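Local coordinates for RagB/SusD domain protein (Flavobacterium johnsoniae, PDB 5J90) that binds chitin and is probably an outer-membrane lipoprotein of a polysaccharide utilization system that converts recalcitrant chitin, at residues G69-V74 against L82-G87; I468-S473 against G491-G496; V48-Q53 against A256-S261; N39-T44 against F429-E434. All coordinates share one frame; numbering follows the deposited sequence.

Contact 1: residues G69-V74 against L82-G87; sequences GFESGV and LDNWNG
Phe-70 and Trp-85 meet where a surface loop comes up against the first turn of helix 83-108, in the largely helical fold of this SusD homolog. Residues 69-74 form a left-handed turn: Glu-71, Ser-72 and Gly-73 all have positive phi, and two overlapping left-handed turns, the second of type I', close as Gly-73 N bonds to Phe-70 O and Val-74 N to Glu-71 O. On the helix side Leu-82 is the N-cap, its carbonyl O taking both Trp-85 N and Asn-86 N.

The apolar part starts with an offset edge-to-face pair, the indole edge of Trp-85 aimed at the phenyl face of Phe-70 with the ring planes at 89°. Phe-70 CB lies in the indole plane, 3.6 Å from Trp-85 CZ2. Leu-82 covers one indole face, its CD1 3.5 Å above the plane, and the same methyl is 3.7 Å from Glu-71 CD. Leu-51 of helix 46-54 also touches the Trp-85 side chain.

The polar part gathers around the Glu-71 carboxylate, which was modelled in two conformers, so these bonds describe one of them. In it, Asn-84 ND2 donates to Glu-71 OE2 over 3.2 Å at 158°, reaching the syn side close to both group planes. Asn-84 turns its CG between the backbone N and the carbonyl carbon (chi1 50°), which brings the amide to the acid. Water 2 donates to Glu-71 OE1 and to Asn-84 OD1, bridging the same two side chains a second time. At the indole edge, water 1 accepts from Trp-85 NE1 at 2.9 Å and donates to Glu-71 OE2 at 2.8 Å.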
# COMPACT_ATOMS: atom_id res chain seq x y z
N GLY A 69 4.55 -24.12 24.08
CA GLY A 69 4.80 -24.49 22.69
C GLY A 69 3.59 -25.09 22.01
O GLY A 69 3.62 -26.24 21.56
N PHE A 70 2.51 -24.31 21.92
CA PHE A 70 1.28 -24.78 21.30
C PHE A 70 1.53 -25.34 19.91
O PHE A 70 2.28 -24.75 19.13
CB PHE A 70 0.28 -23.63 21.16
CG PHE A 70 -0.14 -23.00 22.45
CD1 PHE A 70 0.33 -21.74 22.80
CD2 PHE A 70 -1.02 -23.64 23.30
CE1 PHE A 70 -0.07 -21.14 23.99
CE2 PHE A 70 -1.42 -23.04 24.49
CZ PHE A 70 -0.94 -21.79 24.82
N GLU A 71 0.87 -26.45 19.59
CA GLU A 71 0.98 -27.08 18.27
C GLU A 71 2.43 -27.21 17.81
O GLU A 71 2.80 -26.79 16.72
CB GLU A 71 0.11 -26.34 17.23
CG GLU A 71 -1.37 -26.25 17.62
CD GLU A 71 -2.34 -26.19 16.44
OE1 GLU A 71 -1.90 -26.28 15.27
OE2 GLU A 71 -3.56 -26.06 16.69
N SER A 72 3.25 -27.81 18.68
CA SER A 72 4.66 -28.04 18.40
C SER A 72 5.46 -26.77 18.10
O SER A 72 6.51 -26.82 17.47
CB SER A 72 4.83 -29.04 17.24
OG SER A 72 4.15 -30.25 17.53
N GLY A 73 4.95 -25.63 18.55
CA GLY A 73 5.65 -24.37 18.37
C GLY A 73 5.45 -23.72 17.01
O GLY A 73 6.12 -22.74 16.67
N VAL A 74 4.53 -24.28 16.23
CA VAL A 74 4.19 -23.76 14.92
C VAL A 74 2.82 -23.11 15.04
O VAL A 74 1.79 -23.78 15.00
CB VAL A 74 4.19 -24.90 13.87
CG1 VAL A 74 3.78 -24.40 12.49
CG2 VAL A 74 5.56 -25.56 13.82
N LEU A 82 -2.92 -19.62 12.59
CA LEU A 82 -3.76 -20.80 12.82
C LEU A 82 -5.24 -20.46 12.67
O LEU A 82 -5.81 -19.74 13.49
CB LEU A 82 -3.48 -21.42 14.19
CG LEU A 82 -2.04 -21.91 14.41
CD1 LEU A 82 -1.90 -22.58 15.77
CD2 LEU A 82 -1.57 -22.85 13.30
N ASP A 83 -5.85 -20.96 11.60
CA ASP A 83 -7.25 -20.63 11.31
C ASP A 83 -8.19 -21.07 12.43
O ASP A 83 -9.21 -20.43 12.66
CB ASP A 83 -7.70 -21.27 9.99
CG ASP A 83 -7.05 -20.64 8.76
OD1 ASP A 83 -6.16 -19.77 8.90
OD2 ASP A 83 -7.43 -21.05 7.64
N ASN A 84 -7.84 -22.15 13.11
CA ASN A 84 -8.66 -22.65 14.21
C ASN A 84 -8.62 -21.73 15.43
O ASN A 84 -9.54 -21.73 16.24
CB ASN A 84 -8.26 -24.09 14.59
CG ASN A 84 -6.77 -24.26 14.79
OD1 ASN A 84 -5.97 -23.92 13.93
ND2 ASN A 84 -6.39 -24.81 15.95
N TRP A 85 -7.58 -20.92 15.54
CA TRP A 85 -7.51 -19.90 16.59
C TRP A 85 -8.20 -18.61 16.15
O TRP A 85 -9.03 -18.05 16.87
CB TRP A 85 -6.05 -19.56 16.91
CG TRP A 85 -5.28 -20.63 17.64
CD1 TRP A 85 -5.69 -21.91 17.94
CD2 TRP A 85 -3.96 -20.49 18.17
NE1 TRP A 85 -4.69 -22.56 18.62
CE2 TRP A 85 -3.62 -21.72 18.78
CE3 TRP A 85 -3.03 -19.45 18.19
CZ2 TRP A 85 -2.39 -21.92 19.40
CZ3 TRP A 85 -1.81 -19.65 18.80
CH2 TRP A 85 -1.50 -20.88 19.40
N ASN A 86 -7.84 -18.15 14.96
CA ASN A 86 -8.16 -16.78 14.55
C ASN A 86 -9.61 -16.58 14.13
O ASN A 86 -10.12 -15.46 14.12
CB ASN A 86 -7.18 -16.31 13.48
CG ASN A 86 -5.75 -16.31 13.98
OD1 ASN A 86 -5.50 -16.02 15.15
ND2 ASN A 86 -4.81 -16.65 13.11
N GLY A 87 -10.30 -17.67 13.79
CA GLY A 87 -11.71 -17.58 13.47
C GLY A 87 -12.54 -17.02 14.61
O GLY A 87 -13.57 -16.39 14.38
O HOH W 1 -4.75 -25.40 19.19
O HOH W 2 -4.02 -25.77 13.49

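Contact 2: residues I468-S473 against G491-G496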
# COMPACT_ATOMS: atom_id res chain seq x y z
N ILE A 468 -4.58 -10.61 9.60
CA ILE A 468 -4.99 -12.01 9.67
C ILE A 468 -5.82 -12.33 8.43
O ILE A 468 -6.58 -11.49 7.93
CB ILE A 468 -5.73 -12.31 10.99
CG1 ILE A 468 -4.80 -12.02 12.17
CG2 ILE A 468 -6.24 -13.76 11.02
CD1 ILE A 468 -5.41 -12.27 13.55
N ASN A 469 -5.66 -13.55 7.93
CA ASN A 469 -6.38 -14.01 6.75
C ASN A 469 -7.87 -14.27 7.02
O ASN A 469 -8.27 -14.53 8.16
CB ASN A 469 -5.71 -15.26 6.15
CG ASN A 469 -5.59 -16.39 7.16
OD1 ASN A 469 -4.97 -16.24 8.22
ND2 ASN A 469 -6.19 -17.53 6.84
N PHE A 470 -8.68 -14.20 5.97
CA PHE A 470 -10.13 -14.36 6.12
C PHE A 470 -10.46 -15.73 6.72
O PHE A 470 -9.73 -16.71 6.51
CB PHE A 470 -10.83 -14.13 4.78
CG PHE A 470 -10.67 -12.73 4.23
CD1 PHE A 470 -10.95 -11.62 5.02
CD2 PHE A 470 -10.24 -12.53 2.93
CE1 PHE A 470 -10.81 -10.33 4.51
CE2 PHE A 470 -10.09 -11.24 2.41
CZ PHE A 470 -10.38 -10.15 3.19
N VAL A 471 -11.55 -15.79 7.49
CA VAL A 471 -11.77 -16.92 8.40
C VAL A 471 -12.55 -18.10 7.81
O VAL A 471 -13.27 -17.98 6.80
CB VAL A 471 -12.42 -16.45 9.73
CG1 VAL A 471 -11.60 -15.33 10.35
CG2 VAL A 471 -13.86 -16.01 9.50
N GLN A 472 -12.43 -19.24 8.49
CA GLN A 472 -13.00 -20.50 8.02
C GLN A 472 -14.51 -20.47 7.90
O GLN A 472 -15.06 -21.00 6.94
CB GLN A 472 -12.61 -21.65 8.95
CG GLN A 472 -11.16 -22.02 8.91
CD GLN A 472 -10.83 -23.11 9.93
OE1 GLN A 472 -11.42 -23.16 11.01
NE2 GLN A 472 -9.89 -23.96 9.59
N SER A 473 -15.19 -19.86 8.86
CA SER A 473 -16.65 -19.85 8.82
C SER A 473 -17.13 -19.10 7.59
O SER A 473 -18.18 -19.43 7.02
CB SER A 473 -17.24 -19.23 10.09
OG SER A 473 -16.91 -17.84 10.14
N GLY A 491 -4.49 -8.32 -3.06
CA GLY A 491 -3.35 -9.21 -3.08
C GLY A 491 -3.68 -10.49 -2.35
O GLY A 491 -4.83 -10.70 -1.96
N PRO A 492 -2.68 -11.36 -2.16
CA PRO A 492 -2.89 -12.67 -1.53
C PRO A 492 -3.48 -12.58 -0.12
O PRO A 492 -3.11 -11.73 0.69
CB PRO A 492 -1.48 -13.27 -1.49
CG PRO A 492 -0.77 -12.62 -2.64
CD PRO A 492 -1.31 -11.20 -2.67
N ASP A 493 -4.40 -13.49 0.17
CA ASP A 493 -5.08 -13.51 1.46
C ASP A 493 -4.22 -14.25 2.48
O ASP A 493 -4.48 -15.41 2.82
CB ASP A 493 -6.45 -14.18 1.30
CG ASP A 493 -7.23 -14.28 2.61
OD1 ASP A 493 -6.99 -13.50 3.56
OD2 ASP A 493 -8.11 -15.17 2.68
N ASN A 494 -3.17 -13.58 2.94
CA ASN A 494 -2.30 -14.12 3.97
C ASN A 494 -1.85 -12.99 4.90
O ASN A 494 -2.26 -11.85 4.73
CB ASN A 494 -1.11 -14.89 3.37
CG ASN A 494 -0.19 -14.01 2.55
OD1 ASN A 494 0.13 -12.88 2.92
ND2 ASN A 494 0.26 -14.53 1.42
N GLY A 495 -1.01 -13.31 5.88
CA GLY A 495 -0.67 -12.37 6.92
C GLY A 495 0.37 -11.32 6.56
O GLY A 495 0.60 -10.40 7.35
N GLY A 496 0.99 -11.43 5.39
CA GLY A 496 1.98 -10.46 4.96
C GLY A 496 1.43 -9.33 4.11
O GLY A 496 2.10 -8.33 3.91
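Asn-469 and Asn-494 bring the two backbones within 4.9 Å, CA to CA, where the extended lead-in to helix 472-477 passes a loop built from two successive turns. Asp-493 is the centre of an inverse gamma turn, and Asn-494 follows with an Asx turn in which its OD1 accepts Gly-496 N at 3.0 Å.

Asp-493 carries the contact. With CG anti to the backbone N (chi1 178°), its carboxylate reaches across, and OD1 accepts Phe-470 N over 3.0 Å at 162° through the syn lone pair. That oxygen also forms a salt bridge with Arg-467, so a backbone N-H and a guanidinium share it, which would favour the ionised acid. Arg-467 NH1 bonds to Asn-494 O as well, and the guanidinium makes a cation-pi contact with Phe-470. The Asn-469 side chain brings only CB to the acid; its amide ND2 bonds instead to Asp-83 OD1 on helix 83-108. From the same loop, Pro-492 packs on Gly-457 of the second subunit. The carboxylate lies obliquely by the Phe-470 ring, planes 42° apart, with Phe-470 CD2 3.4 Å from Asp-493 OD2.

Contact 3: residues V48-Q53 against A256-S261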
# COMPACT_ATOMS: atom_id res chain seq x y z
N VAL A 48 -11.89 -18.11 25.37
CA VAL A 48 -12.24 -17.38 24.16
C VAL A 48 -11.40 -16.11 24.03
O VAL A 48 -10.90 -15.82 22.94
CB VAL A 48 -13.75 -17.08 24.04
CG1 VAL A 48 -14.02 -16.20 22.83
CG2 VAL A 48 -14.55 -18.38 23.94
N TYR A 49 -11.23 -15.34 25.11
CA TYR A 49 -10.33 -14.18 25.04
C TYR A 49 -8.93 -14.60 24.56
O TYR A 49 -8.30 -13.91 23.75
CB TYR A 49 -10.22 -13.41 26.37
CG TYR A 49 -9.21 -12.29 26.21
CD1 TYR A 49 -9.59 -11.07 25.67
CD2 TYR A 49 -7.87 -12.49 26.48
CE1 TYR A 49 -8.67 -10.06 25.45
CE2 TYR A 49 -6.94 -11.49 26.27
CZ TYR A 49 -7.34 -10.28 25.75
OH TYR A 49 -6.41 -9.29 25.52
N GLN A 50 -8.44 -15.72 25.09
CA GLN A 50 -7.12 -16.18 24.73
C GLN A 50 -6.99 -16.32 23.21
O GLN A 50 -5.94 -16.01 22.65
CB GLN A 50 -6.82 -17.52 25.42
CG GLN A 50 -5.39 -17.98 25.27
CD GLN A 50 -5.13 -19.29 25.97
OE1 GLN A 50 -6.00 -20.16 26.03
NE2 GLN A 50 -3.92 -19.45 26.49
N LEU A 51 -8.05 -16.77 22.54
CA LEU A 51 -8.02 -16.93 21.08
C LEU A 51 -8.38 -15.64 20.33
O LEU A 51 -7.85 -15.38 19.25
CB LEU A 51 -8.96 -18.08 20.65
CG LEU A 51 -8.57 -19.44 21.23
CD1 LEU A 51 -9.66 -20.45 20.90
CD2 LEU A 51 -7.24 -19.89 20.68
N GLN A 52 -9.27 -14.84 20.90
CA GLN A 52 -9.70 -13.60 20.26
C GLN A 52 -8.58 -12.58 20.20
O GLN A 52 -8.44 -11.87 19.20
CB GLN A 52 -10.88 -13.00 21.02
CG GLN A 52 -11.46 -11.79 20.30
CD GLN A 52 -12.04 -10.75 21.24
OE1 GLN A 52 -11.78 -10.77 22.45
NE2 GLN A 52 -12.84 -9.84 20.69
N GLN A 53 -7.79 -12.48 21.27
CA GLN A 53 -6.74 -11.47 21.32
C GLN A 53 -5.45 -11.96 21.98
O GLN A 53 -4.35 -11.53 21.62
CB GLN A 53 -7.25 -10.19 22.00
CG GLN A 53 -6.23 -9.07 21.96
CD GLN A 53 -6.77 -7.71 22.41
OE1 GLN A 53 -7.93 -7.34 22.18
NE2 GLN A 53 -5.91 -6.95 23.05
N ALA A 256 -6.14 -12.32 33.80
CA ALA A 256 -5.75 -12.75 35.14
C ALA A 256 -5.72 -14.28 35.24
O ALA A 256 -4.80 -14.85 35.83
CB ALA A 256 -6.70 -12.16 36.18
N THR A 257 -6.71 -14.93 34.64
CA THR A 257 -6.78 -16.39 34.62
C THR A 257 -5.73 -16.99 33.68
O THR A 257 -5.00 -17.91 34.06
CB THR A 257 -8.18 -16.86 34.19
OG1 THR A 257 -9.14 -16.44 35.17
CG2 THR A 257 -8.24 -18.37 34.04
N ILE A 258 -5.67 -16.49 32.45
CA ILE A 258 -4.71 -16.97 31.47
C ILE A 258 -3.29 -16.91 32.01
O ILE A 258 -2.49 -17.84 31.82
CB ILE A 258 -4.82 -16.17 30.16
CG1 ILE A 258 -6.23 -16.33 29.59
CG2 ILE A 258 -3.78 -16.64 29.16
CD1 ILE A 258 -6.55 -15.33 28.48
N SER A 259 -2.98 -15.84 32.73
CA SER A 259 -1.67 -15.69 33.35
C SER A 259 -1.52 -16.48 34.66
O SER A 259 -0.78 -17.46 34.71
CB SER A 259 -1.36 -14.21 33.59
OG SER A 259 -0.07 -14.06 34.17
N SER A 260 -2.22 -16.05 35.71
CA SER A 260 -2.01 -16.61 37.04
C SER A 260 -2.42 -18.07 37.20
O SER A 260 -1.74 -18.83 37.90
CB SER A 260 -2.71 -15.76 38.10
OG SER A 260 -2.11 -14.48 38.19
N SER A 261 -3.51 -18.47 36.56
CA SER A 261 -4.00 -19.84 36.72
C SER A 261 -3.37 -20.82 35.74
O SER A 261 -2.95 -21.92 36.12
CB SER A 261 -5.52 -19.90 36.59
OG SER A 261 -6.14 -19.04 37.53
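Two short helices, 46-54 and 255-261, pack here through one isoleucine, Ile-258, which reaches Tyr-49 and Gln-50 on the first helix. The closest approach of the backbones is 7.2 Å, between Gln-50 CA and Ile-258 CA. All three side chains are buried.

The delta methyl of Ile-258 makes both of the nearest contacts. It comes to the edge of the tyrosine ring, in the ring plane, with Ile-258 CD1 3.7 Å from Tyr-49 CD2. The same methyl is 3.8 Å from Gln-50 CB, so it touches two neighbouring residues of one helix at once. The branch methyl turns the other way along the glutamine, Ile-258 CG2 lying 3.9 Å from Gln-50 NE2. With CG1 anti to the carbonyl carbon and CD1 extended beyond it (chi2 166°), CD1 and CG2 of Ile-258 reach different parts of the partner.

This is plain apolar helix-helix packing, joining an early helix of the SusD-type fold to a helix some 200 residues on. No hydrogen bond crosses between the two segments, and the polar ends are tied down by other partners. Tyr-49 OH bonds to Asp-58 OD2. Gln-50 stretches out fully beyond CB, chi2 at 180°, and its NE2 bonds to Asp-264 OD2; the backbone of Asp-264 is hydrogen-bonded to that of Ile-258, so this aspartate is bonded to both partners. Trp-262 also packs on the Gln-50 side chain. Away from Ile-258, Val-48 and Leu-51 turn to helix 83-108, where Val-48 touches Tyr-92 and Leu-51 touches Phe-88.

Contact 4: residues N39-T44 against F429-E434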
# COMPACT_ATOMS: atom_id res chain seq x y z
N ASN A 39 -18.13 -8.03 24.78
CA ASN A 39 -17.46 -8.75 23.69
C ASN A 39 -16.60 -7.92 22.75
O ASN A 39 -16.21 -8.40 21.70
CB ASN A 39 -18.46 -9.60 22.89
CG ASN A 39 -19.03 -10.75 23.70
OD1 ASN A 39 -18.40 -11.81 23.82
ND2 ASN A 39 -20.20 -10.54 24.26
N ILE A 40 -16.30 -6.68 23.12
CA ILE A 40 -15.26 -5.94 22.41
C ILE A 40 -13.95 -6.68 22.65
O ILE A 40 -13.28 -7.11 21.71
CB ILE A 40 -15.19 -4.47 22.87
CG1 ILE A 40 -16.50 -3.77 22.51
CG2 ILE A 40 -13.98 -3.76 22.24
CD1 ILE A 40 -16.75 -2.52 23.33
N GLN A 41 -13.60 -6.84 23.93
CA GLN A 41 -12.75 -7.94 24.36
C GLN A 41 -13.67 -8.95 25.01
O GLN A 41 -14.44 -8.60 25.92
CB GLN A 41 -11.69 -7.47 25.35
CG GLN A 41 -10.66 -6.58 24.71
CD GLN A 41 -9.50 -6.30 25.63
OE1 GLN A 41 -9.63 -6.33 26.86
NE2 GLN A 41 -8.34 -6.04 25.04
N VAL A 42 -13.63 -10.20 24.56
CA VAL A 42 -14.52 -11.21 25.13
C VAL A 42 -14.15 -11.48 26.58
O VAL A 42 -13.06 -11.96 26.88
CB VAL A 42 -14.50 -12.51 24.31
CG1 VAL A 42 -15.31 -13.59 25.02
CG2 VAL A 42 -15.04 -12.25 22.91
N LEU A 43 -15.06 -11.14 27.49
CA LEU A 43 -14.74 -11.22 28.91
C LEU A 43 -14.86 -12.63 29.44
O LEU A 43 -14.14 -13.01 30.38
CB LEU A 43 -15.62 -10.26 29.71
CG LEU A 43 -15.42 -8.78 29.37
CD1 LEU A 43 -16.23 -7.91 30.32
CD2 LEU A 43 -13.95 -8.39 29.40
N THR A 44 -15.75 -13.42 28.85
CA THR A 44 -15.95 -14.80 29.27
C THR A 44 -16.48 -15.64 28.11
O THR A 44 -17.24 -15.14 27.28
CB THR A 44 -16.92 -14.88 30.48
OG1 THR A 44 -16.81 -16.17 31.10
CG2 THR A 44 -18.35 -14.64 30.04
N PHE A 429 -0.70 -0.56 27.87
CA PHE A 429 -0.68 -1.93 28.37
C PHE A 429 -1.90 -2.14 29.26
O PHE A 429 -2.25 -1.26 30.05
CB PHE A 429 0.62 -2.16 29.15
CG PHE A 429 0.75 -3.55 29.69
CD1 PHE A 429 0.37 -3.85 31.00
CD2 PHE A 429 1.25 -4.58 28.90
CE1 PHE A 429 0.48 -5.13 31.50
CE2 PHE A 429 1.37 -5.87 29.40
CZ PHE A 429 0.98 -6.14 30.70
N PRO A 430 -2.55 -3.32 29.17
CA PRO A 430 -2.25 -4.53 28.40
C PRO A 430 -3.06 -4.67 27.09
O PRO A 430 -3.23 -5.79 26.60
CB PRO A 430 -2.68 -5.64 29.36
CG PRO A 430 -3.92 -5.07 29.98
CD PRO A 430 -3.68 -3.56 30.09
N GLU A 431 -3.54 -3.56 26.54
CA GLU A 431 -4.42 -3.63 25.37
C GLU A 431 -3.64 -3.75 24.04
O GLU A 431 -3.34 -2.77 23.35
CB GLU A 431 -5.37 -2.42 25.36
CG GLU A 431 -6.70 -2.67 24.65
CD GLU A 431 -6.52 -3.03 23.18
OE1 GLU A 431 -6.39 -2.11 22.34
OE2 GLU A 431 -6.49 -4.24 22.87
N GLY A 432 -3.31 -4.99 23.69
CA GLY A 432 -2.40 -5.24 22.60
C GLY A 432 -2.86 -4.87 21.21
O GLY A 432 -2.03 -4.62 20.35
N GLN A 433 -4.17 -4.82 20.98
CA GLN A 433 -4.67 -4.56 19.63
C GLN A 433 -4.29 -3.16 19.14
O GLN A 433 -3.76 -3.02 18.03
CB GLN A 433 -6.18 -4.79 19.57
CG GLN A 433 -6.83 -4.47 18.22
CD GLN A 433 -6.41 -5.41 17.10
OE1 GLN A 433 -5.96 -6.54 17.33
NE2 GLN A 433 -6.55 -4.93 15.87
N GLU A 434 -4.52 -2.13 19.95
CA GLU A 434 -4.15 -0.79 19.53
C GLU A 434 -2.64 -0.67 19.36
O GLU A 434 -2.16 -0.03 18.44
CB GLU A 434 -4.67 0.23 20.53
CG GLU A 434 -4.43 1.69 20.11
CD GLU A 434 -4.99 2.02 18.74
OE1 GLU A 434 -5.94 1.35 18.26
OE2 GLU A 434 -4.50 2.99 18.12
O HOH W 3 -5.84 -6.76 26.50
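Gln-41 and Glu-431 meet through their polar ends, Gln-41 NE2 standing 3.4 Å from Glu-431 OE2 and 3.8 Å from Glu-431 CG. The amide and carboxylate planes are turned 76° from each other. A clearer link runs through water 3, which accepts from Gln-41 NE2 at 3.0 Å and donates to Pro-430 O at 2.8 Å, so the glutamine is moored to the backbone just ahead of the glutamate.

One step out, the carboxylate is held by its own chain. A bend at chi2 (-60°) folds it back over the helix start, where Glu-431 OE1 accepts Glu-434 N at 3.0 Å and 157°. The other oxygen, Glu-431 OE2, takes Gln-433 N at 3.0 Å from well above the carboxylate plane. Gln-53 NE2 of helix 46-54 also donates to OE2, so three N-H donors hold this buried carboxylate, which would tend to stabilise its charge.

Further out, Gly-432 N bonds to Asp-58 OD1, and Arg-129 touches the side chains of both Gln-41 and Gln-433. Behind the glutamate a cis peptide precedes Pro-430, whose CB sits over the centre of the Phe-429 ring. The Gln-52 side-chain amide bonds to Val-42 N through OE1 and to Ile-40 O through NE2. This is helix N-capping: Glu-431, at the N-cap, accepts Gln-433 N and Glu-434 N at the start of helix 432-442.

In the fold
Along the chain the contacts are layered: contact 3 (48-53 with 256-261) lies inside the long loop closed by contact 4 (39-44 with 429-434), contact 1 lies inside both, and contact 2 follows near the C-terminus. Helix 46-54 joins three of them. It supplies one side of contact 3, binds both segments of contact 4 (centres about 10 Å apart), and packs on contact 1. Helix 83-108 then links contact 1 to contact 2, centres about 15 Å apart, through Asp-83 and Asn-86. Contact 4 lies about 7 Å from the chain's centre and contacts 1 and 2 about 20 Å, measured between centres; segments hundreds of residues apart thus meet on one helical body.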